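Local coordinates for putative phenazine biosynthesis PhzC/PhzF protein (Clostridium difficile, PDB 4DUN) that belongs to the PhzF family and probably acts as an isomerase, at residues E113-E118 with E238-N243. Sequence-based numbering, arbitrary orientation. Where two conformers were deposited one is given.
Sequences EMIFPE and EVLKDN
The carboxylate of Glu118 reaches across to Val239, whose methyl CG1 lies beyond OE2 at 3.6 Å, somewhat to one side of the carboxylate plane. From that same side Asn243 approaches the other oxygen, its CA 4.0 Å from OE1. With CG anti to the backbone N (chi1 178°) and the chain extended beyond it, Glu118 carries its acid group past the Asn243 backbone to Val239. Closer in, Glu118 CB packs 3.4 Å from Asn243 O. The same carbonyl oxygen accepts the hydrogen bond that crosses the contact, from Glu118 N at 3.0 Å; the bond is nearly straight at hydrogen (168°), although the donor stands 47° above the carbonyl plane. A second, apolar touch joins Ile115 CD1 to Leu240 CD1 at 4.0 Å, the two side chains meeting at about a right angle near the surface. Backbone pairing of Met114 with Ile247 and Phe116 with Val245 is thus carried on by Glu118 and Asn243 as strand 111-117 ends. The turn leading to Asn243 closes the β-hairpin of strands 233-239 and 244-259; the latter, antiparallel partner also of 111-117, links both within the two-lobed, diaminopimelate epimerase-like fold of the PhzF family.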
ATOM      1  N   GLU A 113       8.695  18.510  17.573  1.00 17.71           N
ATOM      2  CA  GLU A 113       8.526  18.083  18.955  1.00 17.56           C
ATOM      3  C   GLU A 113       7.098  17.840  19.420  1.00 19.89           C
ATOM      4  O   GLU A 113       6.210  18.647  19.177  1.00 17.74           O
ATOM      5  CB  GLU A 113       9.157  19.120  19.892  1.00 19.52           C
ATOM      6  CG  GLU A 113      10.567  19.538  19.519  1.00 25.45           C
ATOM      7  CD  GLU A 113      11.134  20.596  20.448  1.00 31.80           C
ATOM      8  OE1 GLU A 113      10.349  21.389  20.999  1.00 27.90           O
ATOM      9  OE2 GLU A 113      12.363  20.633  20.616  1.00 25.47           O
ATOM     10  N   MET A 114       6.903  16.719  20.104  1.00 16.57           N
ATOM     11  CA  MET A 114       5.583  16.378  20.646  1.00 16.80           C
ATOM     12  C   MET A 114       5.742  15.980  22.110  1.00 21.22           C
ATOM     13  O   MET A 114       6.620  15.184  22.457  1.00 19.97           O
ATOM     14  CB  MET A 114       4.916  15.255  19.825  1.00 18.87           C
ATOM     15  CG  MET A 114       4.842  15.569  18.335  1.00 23.65           C
ATOM     16  SD  MET A 114       4.108  14.277  17.276  1.00 27.81           S
ATOM     17  CE  MET A 114       5.296  12.975  17.433  1.00 25.46           C
ATOM     18  N   ILE A 115       4.894  16.552  22.971  1.00 17.44           N
ATOM     19  CA  ILE A 115       4.957  16.328  24.410  1.00 17.76           C
ATOM     20  C   ILE A 115       3.855  15.359  24.787  1.00 21.31           C
ATOM     21  O   ILE A 115       2.681  15.583  24.483  1.00 19.31           O
ATOM     22  CB  ILE A 115       4.907  17.662  25.208  1.00 21.64           C
ATOM     23  CG1 ILE A 115       6.164  18.507  24.903  1.00 22.84           C
ATOM     24  CG2 ILE A 115       4.775  17.385  26.732  1.00 21.37           C
ATOM     25  CD1 ILE A 115       6.155  19.950  25.451  1.00 28.75           C
ATOM     26  N   PHE A 116       4.261  14.236  25.387  0.50 18.91           N
ATOM     27  CA  PHE A 116       3.391  13.117  25.763  0.50 20.00           C
ATOM     28  C   PHE A 116       3.446  12.845  27.273  0.50 24.32           C
ATOM     29  O   PHE A 116       4.440  13.201  27.895  0.50 22.88           O
ATOM     30  CB  PHE A 116       3.864  11.850  24.999  0.50 21.52           C
ATOM     31  CG  PHE A 116       3.582  11.702  23.511  0.50 22.01           C
ATOM     32  CD1 PHE A 116       2.872  12.674  22.812  0.50 24.70           C
ATOM     33  CD2 PHE A 116       4.003  10.571  22.818  0.50 23.05           C
ATOM     34  CE1 PHE A 116       2.606  12.528  21.448  0.50 24.39           C
ATOM     35  CE2 PHE A 116       3.730  10.422  21.451  0.50 25.46           C
ATOM     36  CZ  PHE A 116       3.028  11.399  20.779  0.50 23.31           C
ATOM     37  N   PRO A 117       2.429  12.187  27.894  1.00 24.20           N
ATOM     38  CA  PRO A 117       2.532  11.871  29.330  1.00 24.88           C
ATOM     39  C   PRO A 117       3.610  10.809  29.573  1.00 28.29           C
ATOM     40  O   PRO A 117       3.808   9.931  28.731  1.00 27.50           O
ATOM     41  CB  PRO A 117       1.130  11.345  29.664  1.00 27.27           C
ATOM     42  CG  PRO A 117       0.665  10.723  28.397  1.00 31.84           C
ATOM     43  CD  PRO A 117       1.158  11.663  27.330  1.00 26.72           C
ATOM     44  N   GLU A 118       4.356  10.946  30.674  1.00 18.05           N
ATOM     45  CA  GLU A 118       5.367   9.980  31.091  1.00 17.99           C
ATOM     46  C   GLU A 118       4.626   8.814  31.724  1.00 23.01           C
ATOM     47  O   GLU A 118       3.757   9.037  32.565  1.00 23.35           O
ATOM     48  CB  GLU A 118       6.354  10.633  32.069  1.00 20.36           C
ATOM     49  CG  GLU A 118       7.408   9.660  32.570  1.00 27.39           C
ATOM     50  CD  GLU A 118       8.633  10.336  33.140  1.00 49.45           C
ATOM     51  OE1 GLU A 118       8.484  11.084  34.128  1.00 40.17           O
ATOM     52  OE2 GLU A 118       9.735  10.150  32.575  1.00 56.05           O
ATOM     53  N   GLU A 238      13.455  13.119  25.674  0.50 18.21           N
ATOM     54  CA  GLU A 238      13.790  13.974  26.812  0.50 18.02           C
ATOM     55  C   GLU A 238      12.737  13.867  27.904  0.50 22.98           C
ATOM     56  O   GLU A 238      11.539  13.982  27.627  0.50 21.42           O
ATOM     57  CB  GLU A 238      13.976  15.438  26.381  0.50 19.26           C
ATOM     58  CG  GLU A 238      14.408  16.357  27.514  0.50 21.40           C
ATOM     59  CD  GLU A 238      14.669  17.812  27.177  0.50 35.98           C
ATOM     60  OE1 GLU A 238      14.660  18.166  25.977  0.50 26.78           O
ATOM     61  OE2 GLU A 238      14.894  18.599  28.125  0.50 27.93           O
ATOM     62  N   VAL A 239      13.207  13.697  29.158  1.00 20.70           N
ATOM     63  CA  VAL A 239      12.369  13.630  30.360  1.00 21.62           C
ATOM     64  C   VAL A 239      12.136  15.089  30.738  1.00 27.86           C
ATOM     65  O   VAL A 239      13.114  15.830  30.950  1.00 27.25           O
ATOM     66  CB  VAL A 239      13.010  12.822  31.525  1.00 26.58           C
ATOM     67  CG1 VAL A 239      12.122  12.842  32.768  1.00 27.69           C
ATOM     68  CG2 VAL A 239      13.326  11.396  31.114  1.00 25.22           C
ATOM     69  N   LEU A 240      10.870  15.507  30.804  1.00 25.11           N
ATOM     70  CA  LEU A 240      10.522  16.876  31.192  1.00 26.38           C
ATOM     71  C   LEU A 240      10.059  16.902  32.680  1.00 33.97           C
ATOM     72  O   LEU A 240       9.973  15.853  33.308  1.00 33.31           O
ATOM     73  CB  LEU A 240       9.505  17.499  30.215  1.00 25.54           C
ATOM     74  CG  LEU A 240       9.969  17.589  28.731  1.00 29.60           C
ATOM     75  CD1 LEU A 240       8.916  18.255  27.854  1.00 29.38           C
ATOM     76  CD2 LEU A 240      11.309  18.363  28.580  1.00 31.66           C
ATOM     77  N   LYS A 241       9.842  18.097  33.252  1.00 39.63           N
ATOM     78  CA  LYS A 241       9.576  18.303  34.684  1.00 41.62           C
ATOM     79  C   LYS A 241       8.250  17.754  35.283  1.00 46.77           C
ATOM     80  O   LYS A 241       8.277  17.202  36.390  1.00 49.68           O
ATOM     81  CB  LYS A 241       9.640  19.806  35.002  1.00 46.14           C
ATOM     82  CG  LYS A 241      11.061  20.349  35.081  1.00 66.82           C
ATOM     83  CD  LYS A 241      11.074  21.861  35.245  1.00 81.11           C
ATOM     84  CE  LYS A 241      12.470  22.421  35.117  1.00 95.97           C
ATOM     85  NZ  LYS A 241      12.481  23.903  35.216  1.00108.66           N
ATOM     86  N   ASP A 242       7.113  17.991  34.625  1.00 40.31           N
ATOM     87  CA  ASP A 242       5.747  17.703  35.106  1.00 38.38           C
ATOM     88  C   ASP A 242       5.207  16.314  34.691  1.00 35.59           C
ATOM     89  O   ASP A 242       4.047  16.200  34.272  1.00 35.01           O
ATOM     90  CB  ASP A 242       4.810  18.801  34.551  1.00 41.35           C
ATOM     91  CG  ASP A 242       4.986  19.077  33.053  1.00 56.58           C
ATOM     92  OD1 ASP A 242       5.865  18.435  32.422  1.00 56.19           O
ATOM     93  OD2 ASP A 242       4.255  19.946  32.516  1.00 66.44           O
ATOM     94  N   ASN A 243       6.033  15.262  34.824  1.00 28.10           N
ATOM     95  CA  ASN A 243       5.671  13.886  34.436  1.00 26.61           C
ATOM     96  C   ASN A 243       5.274  13.840  32.953  1.00 26.60           C
ATOM     97  O   ASN A 243       4.262  13.237  32.573  1.00 25.83           O
ATOM     98  CB  ASN A 243       4.582  13.271  35.324  1.00 28.98           C
ATOM     99  CG  ASN A 243       4.918  13.243  36.800  1.00 50.80           C
ATOM    100  OD1 ASN A 243       4.115  13.645  37.645  1.00 51.56           O
ATOM    101  ND2 ASN A 243       6.117  12.796  37.147  1.00 40.90           N
TER